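Local atomic coordinates of aldo-keto reductase family 1, member B4 (Aldose reductase) (Schistosoma japonicum, PDB entry 4HBK), a protein that probably reduces aldehydes, sugars among them, to the corresponding alcohols using NADPH, as other aldose reductases of the aldo-keto reductase family do. Residues Phe116-Glu120 and Leu166-Pro170; His171-Trp175 and Asn202-Cys207; Thr174-Met178 and Ser189-Ser193; Asn194-Gln199 and Glu337-Glu342. All blocks are in the same frame, centred on the assembly; numbering follows the deposited sequence.

Contact 1: residues Phe116-Glu120 and Leu166-Pro170; sequences FFRPE and LDNVP
Two loops at the mouth of the aldo-keto reductase (alpha/beta)8 barrel meet here through a side-on salt bridge between R118 and D167. Residues 116-120 lead from the C-terminal end of strand 107-112 into helix 119-133. Residues 166-170 close the long excursion after strand 138-143, with P170 as N-cap of helix 171-183. The backbones come closest at R118 and V169, whose CA atoms lie 6.1 Å apart. R118 crosses D167 at about a right angle and presents one edge of its guanidinium: NE donates to D167 OD2 at 2.9 Å, and NH2 donates to D167 OD1 at 3.0 Å. Both oxygens use their syn lone pairs. The guanidinium and carboxylate planes are 18° apart, close to the flat pairing that serves two N-H groups at once. With CG of D167 set anti to its own N (chi1 -165°), the carboxylate reaches across to the arginine. OD1 takes a further bond from the backbone N of N168 at 2.7 Å, coming from above the carboxylate plane, which fixes the rotation of the group. D167 O in turn accepts from H335 of the C-terminal region. Beside this polar grip lies V169, whose two methyls divide the work. CG2 packs on the aliphatic stem of R118, 3.4 Å from its CG. CG1 lies 3.6 Å from F117 O, a carbonyl oxygen that is itself hydrogen-bonded by the hydroxyl OG1 of T174.

Contact 2: residues His171-Trp175 and Asn202-Cys207; sequences HEDTW and NILEHC
Helices 171-175 and 202-206 cross at -56°, their axes 9.7 Å apart at closest approach, with E172 and I203 bringing the backbones nearest. In the (alpha/beta)8 barrel these are consecutive outer helices, each the start or end of a longer one, and strand 187-193 lies between them in sequence. I203 is the apolar wedge of the crossing. Its CG2 sits over one face of the W175 indole, 4.2 Å from the centroid of the five-membered ring and 13° off the ring normal, a CH-pi contact. Its CD1 reaches back to W175 CB at 3.8 Å and also lies against the first turn of the helix, near H171 O. C207, where the second helix ends, adds its CB at 3.5 Å from W175 NE1, approaching obliquely; that indole N-H is satisfied by the carbonyl of I209. Toward the more exposed end the contact turns polar. N202 ND2 donates to E172 OE1 at 3.0 Å, with the acceptor in the amide plane but the carboxylate met from above its own plane. E172 can lie beside H206 because CG takes the crowded position between N and the carbonyl carbon; its CG then covers a face of the imidazole, whose ND1 donates to N202 O. H171, whose NE2 is hydrogen-bonded to P146 O, joins through water: its ND1 lies 2.7 Å from a water that also accepts from N202 ND2.

Contact 3: residues Thr174-Met178 and Ser189-Ser193; sequences TWKEM and SIGLS
This is a buried helix-to-strand contact, made mainly by apolar side chains, on the outer surface of the barrel wall, where W175 and M178 of helix 174-178 press on I190 and L192 of strand 189-193. Helix and strand run nearly antiparallel, at 150° between their N-to-C directions, with axes 9.7 Å apart. I190 does most of the filling. It comes at W175 from the opposite direction, and its CD1 lies over the six-membered end of the indole, offset toward the rim and 3.3 Å from CZ2, a close fit. This is the indole face turned away from I203, which leaves the ring sandwiched between two isoleucines. M178 CB covers the same face as I190 CD1. Such an arrangement belongs to a beta-alpha-beta unit of the (alpha/beta)8 barrel: helix 171-183 follows strand 138-143 and packs across it and the neighbouring parallel strand 187-193, so that W175 also touches I143 and M178 touches Y141. At the benzo edge of the indole, the one directed at the strand, CZ3 stands 3.6 Å from G191 O, near the ring plane; G191 CA also lies at the ring edge, in its plane. L192 CD2 meets the same ring corner obliquely, 3.7 Å from CZ3. Bent at chi2 and chi3, M178 slides past I190 in the reverse sense, bringing its CE to 4.0 Å from I190 CG2.

Contact 4: residues Asn194-Gln199 and Glu337-Glu342; sequences NFNKRQ and EYPFKE
N196, Q199 and P339 make the close inner part of this contact, while R198 and E342 span its more solvent-exposed side. On the inner side, N196 ND2 donates to P339 O at 3.1 Å, and the proline ring lies against the chain before the helix, its CB 3.3 Å from N194 O. Q199 carries its amide, extended beyond CG, alongside E337 in the reverse sense: NE2 meets E337 OE1 at 2.9 Å in a straight bond (180°) to the anti lone pair, and the same nitrogen also donates to the backbone O of E337. A capping box sets these two amides, N196 OD1 accepting from Q199 N at 2.9 Å, and Q199 OE1 accepting from N196 N. Their remaining N-H groups are thus turned to the C-terminal loop. E337 OE1 is gripped twice, since R198 NH2 approaches its syn lone pair in the guanidinium plane. That guanidinium, swung round by a bend at chi3 (75°), forms a second salt bridge through NH1 to E342 OE2; both bridges are modelled very short, at 2.5 Å, and neither length should be pressed. Here water takes over: one molecule accepts from R198 N and donates to E342 OE1. Deeper in, N194 OD1 faces the edge of the F340 ring and accepts a hydrogen bond from Y241 OH, while N194 ND2 reaches H144 O. The whole is a C-terminal loop laid over the N-terminus of an outer helix, at the catalytic mouth of an aldo-keto reductase barrel.

In the fold
Helix 171-183 ties the first three contacts together. Contacts 2 and 3 share T174 and W175, and their centres lie about 8 Å apart. Contact 1 meets the same helix at T174, its centre about 13 Å from the centres of contacts 2 and 3. Contact 4 meets contact 2 round H171, whose CE1 is 3.4 Å from E337 OE1, and both use helix 197-206. Contact 3 runs directly into contact 4 along the chain at S193-N194. The predicted substrate-binding H144 is close to contacts 1 and 4: the side chain of F117 is about 5 Å from its side chain, and that of N194 about 4 Å.

Contact 1: residues Phe116-Glu120 and Leu166-Pro170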
loop_
_atom_site.group_PDB
_atom_site.type_symbol
_atom_site.label_atom_id
_atom_site.label_comp_id
_atom_site.label_asym_id
_atom_site.label_seq_id
_atom_site.Cartn_x
_atom_site.Cartn_y
_atom_site.Cartn_z
ATOM N N PHE A 116 -8.517 -15.701 -1.421
ATOM C CA PHE A 116 -8.272 -16.102 -2.803
ATOM C C PHE A 116 -6.810 -16.492 -3.056
ATOM O O PHE A 116 -6.358 -16.460 -4.199
ATOM C CB PHE A 116 -8.668 -14.976 -3.768
ATOM C CG PHE A 116 -10.085 -14.492 -3.592
ATOM C CD1 PHE A 116 -11.143 -15.159 -4.188
ATOM C CD2 PHE A 116 -10.356 -13.363 -2.838
ATOM C CE1 PHE A 116 -12.458 -14.713 -4.018
ATOM C CE2 PHE A 116 -11.659 -12.905 -2.666
ATOM C CZ PHE A 116 -12.711 -13.582 -3.256
ATOM N N PHE A 117 -6.085 -16.861 -2.000
ATOM C CA PHE A 117 -4.665 -17.207 -2.109
ATOM C C PHE A 117 -4.401 -18.588 -2.728
ATOM O O PHE A 117 -3.321 -18.832 -3.275
ATOM C CB PHE A 117 -3.963 -17.114 -0.751
ATOM C CG PHE A 117 -3.764 -15.695 -0.249
ATOM C CD1 PHE A 117 -4.105 -14.602 -1.035
ATOM C CD2 PHE A 117 -3.229 -15.462 1.016
ATOM C CE1 PHE A 117 -3.929 -13.296 -0.566
ATOM C CE2 PHE A 117 -3.053 -14.170 1.487
ATOM C CZ PHE A 117 -3.403 -13.084 0.692
ATOM N N ARG A 118 -5.366 -19.498 -2.645
ATOM C CA ARG A 118 -5.181 -20.782 -3.314
ATOM C C ARG A 118 -5.034 -20.551 -4.813
ATOM O O ARG A 118 -5.749 -19.738 -5.393
ATOM C CB ARG A 118 -6.293 -21.778 -2.984
ATOM C CG ARG A 118 -6.153 -22.322 -1.580
ATOM C CD ARG A 118 -6.859 -23.646 -1.395
ATOM N NE ARG A 118 -6.643 -24.176 -0.052
ATOM C CZ ARG A 118 -6.125 -25.372 0.203
ATOM N NH1 ARG A 118 -5.777 -26.176 -0.805
ATOM N NH2 ARG A 118 -5.964 -25.766 1.464
ATOM N N PRO A 119 -4.085 -21.260 -5.435
ATOM C CA PRO A 119 -3.696 -21.000 -6.823
ATOM C C PRO A 119 -4.887 -20.931 -7.768
ATOM O O PRO A 119 -4.911 -20.069 -8.639
ATOM C CB PRO A 119 -2.798 -22.198 -7.163
ATOM C CG PRO A 119 -2.219 -22.609 -5.841
ATOM C CD PRO A 119 -3.322 -22.373 -4.844
ATOM N N GLU A 120 -5.862 -21.815 -7.592
ATOM C CA GLU A 120 -6.968 -21.916 -8.534
ATOM C C GLU A 120 -7.921 -20.712 -8.491
ATOM O O GLU A 120 -8.788 -20.579 -9.353
ATOM C CB GLU A 120 -7.741 -23.233 -8.331
ATOM C CG GLU A 120 -8.523 -23.332 -7.025
ATOM C CD GLU A 120 -7.758 -24.046 -5.914
ATOM O OE1 GLU A 120 -6.496 -23.976 -5.884
ATOM O OE2 GLU A 120 -8.430 -24.678 -5.072
ATOM N N LEU A 166 -8.880 -20.089 9.257
ATOM C CA LEU A 166 -7.581 -20.030 8.596
ATOM C C LEU A 166 -7.469 -21.037 7.452
ATOM O O LEU A 166 -8.194 -22.026 7.405
ATOM C CB LEU A 166 -6.473 -20.295 9.622
ATOM C CG LEU A 166 -5.951 -19.130 10.478
ATOM C CD1 LEU A 166 -6.822 -17.898 10.394
ATOM C CD2 LEU A 166 -5.744 -19.554 11.927
ATOM N N ASP A 167 -6.553 -20.775 6.523
ATOM C CA ASP A 167 -6.243 -21.735 5.475
ATOM C C ASP A 167 -4.726 -21.904 5.401
ATOM O O ASP A 167 -3.982 -21.102 5.969
ATOM C CB ASP A 167 -6.839 -21.292 4.126
ATOM C CG ASP A 167 -6.869 -22.425 3.100
ATOM O OD1 ASP A 167 -6.591 -23.582 3.485
ATOM O OD2 ASP A 167 -7.175 -22.165 1.911
ATOM N N ASN A 168 -4.266 -22.954 4.732
ATOM C CA ASN A 168 -2.830 -23.178 4.568
ATOM C C ASN A 168 -2.429 -23.217 3.092
ATOM O O ASN A 168 -2.788 -24.146 2.371
ATOM C CB ASN A 168 -2.396 -24.472 5.261
ATOM C CG ASN A 168 -2.729 -24.481 6.741
ATOM O OD1 ASN A 168 -3.032 -23.439 7.332
ATOM N ND2 ASN A 168 -2.669 -25.661 7.353
ATOM N N VAL A 169 -1.690 -22.203 2.646
ATOM C CA VAL A 169 -1.278 -22.112 1.248
ATOM C C VAL A 169 0.128 -21.554 1.165
ATOM O O VAL A 169 0.358 -20.410 1.550
ATOM C CB VAL A 169 -2.187 -21.172 0.441
ATOM C CG1 VAL A 169 -1.794 -21.213 -1.025
ATOM C CG2 VAL A 169 -3.664 -21.544 0.627
ATOM N N PRO A 170 1.078 -22.349 0.651
ATOM C CA PRO A 170 2.444 -21.824 0.626
ATOM C C PRO A 170 2.538 -20.516 -0.155
ATOM O O PRO A 170 1.915 -20.343 -1.210
ATOM C CB PRO A 170 3.233 -22.943 -0.061
ATOM C CG PRO A 170 2.430 -24.192 0.235
ATOM C CD PRO A 170 1.008 -23.724 0.123
#

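Contact 2: residues His171-Trp175 and Asn202-Cys207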
loop_
_atom_site.group_PDB
_atom_site.type_symbol
_atom_site.label_atom_id
_atom_site.label_comp_id
_atom_site.label_asym_id
_atom_site.label_seq_id
_atom_site.Cartn_x
_atom_site.Cartn_y
_atom_site.Cartn_z
ATOM N N HIS A 171 3.322 -19.592 0.375
ATOM C CA HIS A 171 3.518 -18.312 -0.285
ATOM C C HIS A 171 3.984 -18.463 -1.724
ATOM O O HIS A 171 3.497 -17.758 -2.606
ATOM C CB HIS A 171 4.468 -17.449 0.529
ATOM C CG HIS A 171 3.913 -17.063 1.860
ATOM N ND1 HIS A 171 4.700 -16.769 2.950
ATOM C CD2 HIS A 171 2.627 -16.928 2.276
ATOM C CE1 HIS A 171 3.930 -16.465 3.979
ATOM N NE2 HIS A 171 2.668 -16.548 3.595
ATOM N N GLU A 172 4.905 -19.395 -1.968
ATOM C CA GLU A 172 5.478 -19.548 -3.306
ATOM C C GLU A 172 4.465 -20.062 -4.322
ATOM O O GLU A 172 4.588 -19.782 -5.519
ATOM C CB GLU A 172 6.744 -20.423 -3.294
ATOM C CG GLU A 172 6.573 -21.829 -2.712
ATOM C CD GLU A 172 6.740 -21.883 -1.188
ATOM O OE1 GLU A 172 6.580 -20.841 -0.518
ATOM O OE2 GLU A 172 7.036 -22.980 -0.657
ATOM N N ASP A 173 3.453 -20.789 -3.847
ATOM C CA ASP A 173 2.399 -21.287 -4.728
ATOM C C ASP A 173 1.464 -20.166 -5.184
ATOM O O ASP A 173 1.074 -20.109 -6.353
ATOM C CB ASP A 173 1.586 -22.392 -4.046
ATOM C CG ASP A 173 2.414 -23.637 -3.743
ATOM O OD1 ASP A 173 3.597 -23.714 -4.148
ATOM O OD2 ASP A 173 1.867 -24.549 -3.097
ATOM N N THR A 174 1.081 -19.285 -4.264
ATOM C CA THR A 174 0.277 -18.133 -4.653
ATOM C C THR A 174 1.097 -17.277 -5.611
ATOM O O THR A 174 0.587 -16.794 -6.623
ATOM C CB THR A 174 -0.147 -17.294 -3.454
ATOM O OG1 THR A 174 -0.879 -18.117 -2.537
ATOM C CG2 THR A 174 -1.041 -16.132 -3.900
ATOM N N TRP A 175 2.384 -17.124 -5.312
ATOM C CA TRP A 175 3.227 -16.262 -6.120
ATOM C C TRP A 175 3.322 -16.748 -7.559
ATOM O O TRP A 175 3.367 -15.939 -8.485
ATOM C CB TRP A 175 4.623 -16.122 -5.513
ATOM C CG TRP A 175 5.450 -15.081 -6.193
ATOM C CD1 TRP A 175 6.445 -15.289 -7.107
ATOM C CD2 TRP A 175 5.355 -13.659 -6.018
ATOM N NE1 TRP A 175 6.977 -14.084 -7.508
ATOM C CE2 TRP A 175 6.334 -13.074 -6.855
ATOM C CE3 TRP A 175 4.544 -12.829 -5.240
ATOM C CZ2 TRP A 175 6.513 -11.691 -6.927
ATOM C CZ3 TRP A 175 4.729 -11.466 -5.314
ATOM C CH2 TRP A 175 5.701 -10.907 -6.157
ATOM N N ASN A 202 12.070 -15.960 1.394
ATOM C CA ASN A 202 11.534 -17.172 0.792
ATOM C C ASN A 202 10.927 -16.935 -0.586
ATOM O O ASN A 202 11.122 -17.740 -1.496
ATOM C CB ASN A 202 10.488 -17.814 1.699
ATOM C CG ASN A 202 9.845 -19.031 1.062
ATOM O OD1 ASN A 202 10.493 -20.061 0.889
ATOM N ND2 ASN A 202 8.566 -18.920 0.710
ATOM N N ILE A 203 10.172 -15.851 -0.737
ATOM C CA ILE A 203 9.611 -15.503 -2.041
ATOM C C ILE A 203 10.741 -15.302 -3.058
ATOM O O ILE A 203 10.678 -15.807 -4.183
ATOM C CB ILE A 203 8.752 -14.212 -1.976
ATOM C CG1 ILE A 203 7.385 -14.488 -1.343
ATOM C CG2 ILE A 203 8.579 -13.617 -3.367
ATOM C CD1 ILE A 203 6.451 -15.231 -2.250
ATOM N N LEU A 204 11.775 -14.569 -2.655
ATOM C CA LEU A 204 12.886 -14.255 -3.558
ATOM C C LEU A 204 13.707 -15.487 -3.915
ATOM O O LEU A 204 14.303 -15.561 -4.991
ATOM C CB LEU A 204 13.813 -13.200 -2.945
ATOM C CG LEU A 204 13.342 -11.749 -2.941
ATOM C CD1 LEU A 204 14.224 -10.945 -2.012
ATOM C CD2 LEU A 204 13.397 -11.196 -4.355
ATOM N N GLU A 205 13.743 -16.445 -2.999
ATOM C CA GLU A 205 14.482 -17.684 -3.203
ATOM C C GLU A 205 13.806 -18.589 -4.241
ATOM O O GLU A 205 14.465 -19.398 -4.890
ATOM C CB GLU A 205 14.647 -18.425 -1.867
ATOM C CG GLU A 205 16.088 -18.803 -1.518
ATOM C CD GLU A 205 16.637 -19.932 -2.393
ATOM O OE1 GLU A 205 17.089 -19.653 -3.529
ATOM O OE2 GLU A 205 16.617 -21.100 -1.940
ATOM N N HIS A 206 12.491 -18.450 -4.401
ATOM C CA HIS A 206 11.740 -19.363 -5.265
ATOM C C HIS A 206 11.251 -18.725 -6.554
ATOM O O HIS A 206 10.830 -19.424 -7.472
ATOM C CB HIS A 206 10.512 -19.911 -4.533
ATOM C CG HIS A 206 10.828 -20.950 -3.504
ATOM N ND1 HIS A 206 11.066 -20.643 -2.181
ATOM C CD2 HIS A 206 10.930 -22.297 -3.601
ATOM C CE1 HIS A 206 11.310 -21.755 -1.508
ATOM N NE2 HIS A 206 11.229 -22.773 -2.346
ATOM N N CYS A 207 11.279 -17.399 -6.617
ATOM C CA CYS A 207 10.544 -16.693 -7.663
ATOM C C CYS A 207 11.245 -16.701 -9.020
ATOM O O CYS A 207 12.468 -16.791 -9.116
ATOM C CB CYS A 207 10.261 -15.249 -7.244
ATOM S SG CYS A 207 11.748 -14.235 -7.163
HETATM O O HOH W 1 7.362 -16.674 2.344
#

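Contact 3: residues Thr174-Met178 and Ser189-Ser193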
loop_
_atom_site.group_PDB
_atom_site.type_symbol
_atom_site.label_atom_id
_atom_site.label_comp_id
_atom_site.label_asym_id
_atom_site.label_seq_id
_atom_site.Cartn_x
_atom_site.Cartn_y
_atom_site.Cartn_z
ATOM N N THR A 174 1.081 -19.285 -4.264
ATOM C CA THR A 174 0.277 -18.133 -4.653
ATOM C C THR A 174 1.097 -17.277 -5.611
ATOM O O THR A 174 0.587 -16.794 -6.623
ATOM C CB THR A 174 -0.147 -17.294 -3.454
ATOM O OG1 THR A 174 -0.879 -18.117 -2.537
ATOM C CG2 THR A 174 -1.041 -16.132 -3.900
ATOM N N TRP A 175 2.384 -17.124 -5.312
ATOM C CA TRP A 175 3.227 -16.262 -6.120
ATOM C C TRP A 175 3.322 -16.748 -7.559
ATOM O O TRP A 175 3.367 -15.939 -8.485
ATOM C CB TRP A 175 4.623 -16.122 -5.513
ATOM C CG TRP A 175 5.450 -15.081 -6.193
ATOM C CD1 TRP A 175 6.445 -15.289 -7.107
ATOM C CD2 TRP A 175 5.355 -13.659 -6.018
ATOM N NE1 TRP A 175 6.977 -14.084 -7.508
ATOM C CE2 TRP A 175 6.334 -13.074 -6.855
ATOM C CE3 TRP A 175 4.544 -12.829 -5.240
ATOM C CZ2 TRP A 175 6.513 -11.691 -6.927
ATOM C CZ3 TRP A 175 4.729 -11.466 -5.314
ATOM C CH2 TRP A 175 5.701 -10.907 -6.157
ATOM N N LYS A 176 3.362 -18.063 -7.749
ATOM C CA LYS A 176 3.422 -18.603 -9.103
ATOM C C LYS A 176 2.247 -18.090 -9.932
ATOM O O LYS A 176 2.420 -17.727 -11.096
ATOM C CB LYS A 176 3.462 -20.137 -9.110
ATOM C CG LYS A 176 4.855 -20.696 -8.938
ATOM C CD LYS A 176 5.026 -22.030 -9.673
ATOM C CE LYS A 176 4.590 -23.195 -8.810
ATOM N NZ LYS A 176 5.282 -23.153 -7.483
ATOM N N GLU A 177 1.061 -18.052 -9.335
ATOM C CA GLU A 177 -0.104 -17.537 -10.045
ATOM C C GLU A 177 0.001 -16.037 -10.280
ATOM O O GLU A 177 -0.484 -15.527 -11.291
ATOM C CB GLU A 177 -1.398 -17.863 -9.300
ATOM C CG GLU A 177 -1.856 -19.288 -9.477
ATOM C CD GLU A 177 -2.031 -19.654 -10.938
ATOM O OE1 GLU A 177 -1.443 -20.669 -11.347
ATOM O OE2 GLU A 177 -2.745 -18.926 -11.675
ATOM N N MET A 178 0.624 -15.328 -9.345
ATOM C CA MET A 178 0.812 -13.887 -9.506
ATOM C C MET A 178 1.708 -13.664 -10.717
ATOM O O MET A 178 1.529 -12.714 -11.483
ATOM C CB MET A 178 1.453 -13.259 -8.265
ATOM C CG MET A 178 0.606 -13.337 -6.995
ATOM S SD MET A 178 -0.787 -12.204 -7.021
ATOM C CE MET A 178 0.052 -10.642 -6.752
ATOM N N SER A 189 3.422 -5.230 -12.621
ATOM C CA SER A 189 4.368 -5.546 -11.556
ATOM C C SER A 189 3.603 -6.207 -10.425
ATOM O O SER A 189 2.436 -5.896 -10.204
ATOM C CB SER A 189 5.039 -4.274 -11.032
ATOM O OG SER A 189 5.655 -3.519 -12.064
ATOM N N ILE A 190 4.252 -7.119 -9.713
ATOM C CA ILE A 190 3.637 -7.761 -8.557
ATOM C C ILE A 190 4.460 -7.514 -7.287
ATOM O O ILE A 190 5.653 -7.226 -7.363
ATOM C CB ILE A 190 3.471 -9.276 -8.802
ATOM C CG1 ILE A 190 4.788 -9.868 -9.318
ATOM C CG2 ILE A 190 2.339 -9.532 -9.804
ATOM C CD1 ILE A 190 4.704 -11.370 -9.629
ATOM N N GLY A 191 3.827 -7.619 -6.122
ATOM C CA GLY A 191 4.521 -7.368 -4.872
ATOM C C GLY A 191 3.847 -7.934 -3.628
ATOM O O GLY A 191 2.927 -8.747 -3.718
ATOM N N LEU A 192 4.304 -7.485 -2.460
ATOM C CA LEU A 192 3.881 -8.054 -1.186
ATOM C C LEU A 192 3.371 -6.978 -0.239
ATOM O O LEU A 192 3.800 -5.833 -0.299
ATOM C CB LEU A 192 5.059 -8.793 -0.538
ATOM C CG LEU A 192 5.717 -9.871 -1.412
ATOM C CD1 LEU A 192 7.056 -10.323 -0.833
ATOM C CD2 LEU A 192 4.793 -11.062 -1.612
ATOM N N SER A 193 2.448 -7.355 0.635
ATOM C CA SER A 193 1.977 -6.466 1.683
ATOM C C SER A 193 2.030 -7.173 3.031
ATOM O O SER A 193 1.597 -8.312 3.145
ATOM C CB SER A 193 0.554 -5.981 1.387
ATOM O OG SER A 193 0.102 -5.099 2.403
#

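Contact 4: residues Asn194-Gln199 and Glu337-Glu342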
loop_
_atom_site.group_PDB
_atom_site.type_symbol
_atom_site.label_atom_id
_atom_site.label_comp_id
_atom_site.label_asym_id
_atom_site.label_seq_id
_atom_site.Cartn_x
_atom_site.Cartn_y
_atom_site.Cartn_z
ATOM N N ASN A 194 2.570 -6.504 4.047
ATOM C CA ASN A 194 2.644 -7.083 5.389
ATOM C C ASN A 194 3.426 -8.393 5.472
ATOM O O ASN A 194 3.094 -9.258 6.287
ATOM C CB ASN A 194 1.234 -7.309 5.957
ATOM C CG ASN A 194 0.435 -6.020 6.061
ATOM O OD1 ASN A 194 0.843 -5.067 6.735
ATOM N ND2 ASN A 194 -0.704 -5.978 5.375
ATOM N N PHE A 195 4.443 -8.553 4.625
ATOM C CA PHE A 195 5.323 -9.712 4.723
ATOM C C PHE A 195 6.527 -9.317 5.550
ATOM O O PHE A 195 6.938 -8.168 5.507
ATOM C CB PHE A 195 5.785 -10.177 3.337
ATOM C CG PHE A 195 4.818 -11.091 2.645
ATOM C CD1 PHE A 195 3.507 -10.704 2.438
ATOM C CD2 PHE A 195 5.226 -12.328 2.187
ATOM C CE1 PHE A 195 2.619 -11.532 1.802
ATOM C CE2 PHE A 195 4.331 -13.177 1.548
ATOM C CZ PHE A 195 3.028 -12.776 1.358
ATOM N N ASN A 196 7.095 -10.252 6.307
ATOM C CA ASN A 196 8.313 -9.946 7.065
ATOM C C ASN A 196 9.560 -10.372 6.289
ATOM O O ASN A 196 9.446 -10.922 5.189
ATOM C CB ASN A 196 8.273 -10.544 8.484
ATOM C CG ASN A 196 8.284 -12.074 8.494
ATOM O OD1 ASN A 196 8.786 -12.729 7.571
ATOM N ND2 ASN A 196 7.750 -12.641 9.557
ATOM N N LYS A 197 10.740 -10.118 6.852
ATOM C CA LYS A 197 11.996 -10.381 6.143
ATOM C C LYS A 197 12.095 -11.835 5.695
ATOM O O LYS A 197 12.351 -12.116 4.521
ATOM C CB LYS A 197 13.204 -10.021 7.014
ATOM C CG LYS A 197 14.546 -10.439 6.405
ATOM C CD LYS A 197 15.717 -9.991 7.282
ATOM C CE LYS A 197 17.051 -10.560 6.776
ATOM N NZ LYS A 197 18.191 -10.205 7.675
ATOM N N ARG A 198 11.891 -12.739 6.650
ATOM C CA ARG A 198 11.918 -14.187 6.441
ATOM C C ARG A 198 11.047 -14.567 5.251
ATOM O O ARG A 198 11.468 -15.306 4.364
ATOM C CB ARG A 198 11.364 -14.877 7.697
ATOM C CG ARG A 198 11.913 -16.254 8.027
ATOM C CD ARG A 198 10.927 -17.042 8.920
ATOM N NE ARG A 198 9.791 -17.517 8.120
ATOM C CZ ARG A 198 8.510 -17.193 8.313
ATOM N NH1 ARG A 198 8.146 -16.387 9.310
ATOM N NH2 ARG A 198 7.582 -17.682 7.498
ATOM N N GLN A 199 9.825 -14.045 5.245
ATOM C CA GLN A 199 8.838 -14.394 4.232
ATOM C C GLN A 199 9.222 -13.840 2.864
ATOM O O GLN A 199 9.040 -14.498 1.844
ATOM C CB GLN A 199 7.455 -13.901 4.662
ATOM C CG GLN A 199 6.913 -14.638 5.879
ATOM C CD GLN A 199 5.706 -13.951 6.477
ATOM O OE1 GLN A 199 5.613 -12.723 6.468
ATOM N NE2 GLN A 199 4.772 -14.736 7.004
ATOM N N GLU A 337 2.064 -18.275 9.592
ATOM C CA GLU A 337 2.698 -17.176 8.856
ATOM C C GLU A 337 2.273 -15.797 9.348
ATOM O O GLU A 337 2.405 -14.815 8.620
ATOM C CB GLU A 337 2.424 -17.288 7.347
ATOM C CG GLU A 337 2.949 -18.552 6.710
ATOM C CD GLU A 337 4.455 -18.640 6.800
ATOM O OE1 GLU A 337 5.105 -17.583 6.961
ATOM O OE2 GLU A 337 4.991 -19.764 6.733
ATOM N N TYR A 338 1.743 -15.716 10.562
ATOM C CA TYR A 338 1.450 -14.404 11.126
ATOM C C TYR A 338 2.773 -13.649 11.123
ATOM O O TYR A 338 3.773 -14.168 11.603
ATOM C CB TYR A 338 0.877 -14.523 12.533
ATOM C CG TYR A 338 0.664 -13.194 13.202
ATOM C CD1 TYR A 338 -0.384 -12.367 12.817
ATOM C CD2 TYR A 338 1.516 -12.759 14.216
ATOM C CE1 TYR A 338 -0.580 -11.148 13.417
ATOM C CE2 TYR A 338 1.322 -11.537 14.828
ATOM C CZ TYR A 338 0.276 -10.734 14.419
ATOM O OH TYR A 338 0.077 -9.521 15.025
ATOM N N PRO A 339 2.797 -12.447 10.526
ATOM C CA PRO A 339 4.077 -11.792 10.213
ATOM C C PRO A 339 4.764 -11.025 11.350
ATOM O O PRO A 339 5.957 -10.752 11.231
ATOM C CB PRO A 339 3.705 -10.822 9.078
ATOM C CG PRO A 339 2.278 -10.507 9.314
ATOM C CD PRO A 339 1.672 -11.808 9.821
ATOM N N PHE A 340 4.059 -10.700 12.428
ATOM C CA PHE A 340 4.573 -9.687 13.356
ATOM C C PHE A 340 5.130 -10.230 14.673
ATOM O O PHE A 340 5.417 -9.462 15.600
ATOM C CB PHE A 340 3.502 -8.627 13.643
ATOM C CG PHE A 340 2.961 -7.959 12.410
ATOM C CD1 PHE A 340 3.788 -7.677 11.334
ATOM C CD2 PHE A 340 1.624 -7.612 12.329
ATOM C CE1 PHE A 340 3.286 -7.058 10.198
ATOM C CE2 PHE A 340 1.116 -6.991 11.207
ATOM C CZ PHE A 340 1.944 -6.716 10.132
ATOM N N LYS A 341 5.285 -11.539 14.778
ATOM C CA LYS A 341 5.881 -12.065 16.003
ATOM C C LYS A 341 7.415 -12.036 15.944
ATOM O O LYS A 341 8.074 -11.769 16.951
ATOM C CB LYS A 341 5.318 -13.440 16.391
ATOM C CG LYS A 341 5.707 -14.589 15.493
ATOM C CD LYS A 341 5.400 -15.925 16.183
ATOM C CE LYS A 341 6.087 -16.013 17.555
ATOM N NZ LYS A 341 5.710 -17.242 18.327
ATOM N N GLU A 342 7.977 -12.268 14.762
ATOM C CA GLU A 342 9.421 -12.118 14.567
ATOM C C GLU A 342 9.828 -10.664 14.729
ATOM O O GLU A 342 8.994 -9.766 14.603
ATOM C CB GLU A 342 9.846 -12.630 13.192
ATOM C CG GLU A 342 9.991 -14.140 13.130
ATOM C CD GLU A 342 9.883 -14.669 11.715
ATOM O OE1 GLU A 342 10.819 -14.433 10.922
ATOM O OE2 GLU A 342 8.857 -15.316 11.397
HETATM O O HOH W 2 11.400 -12.368 9.676
HETATM O O HOH W 3 5.321 -16.370 11.179
#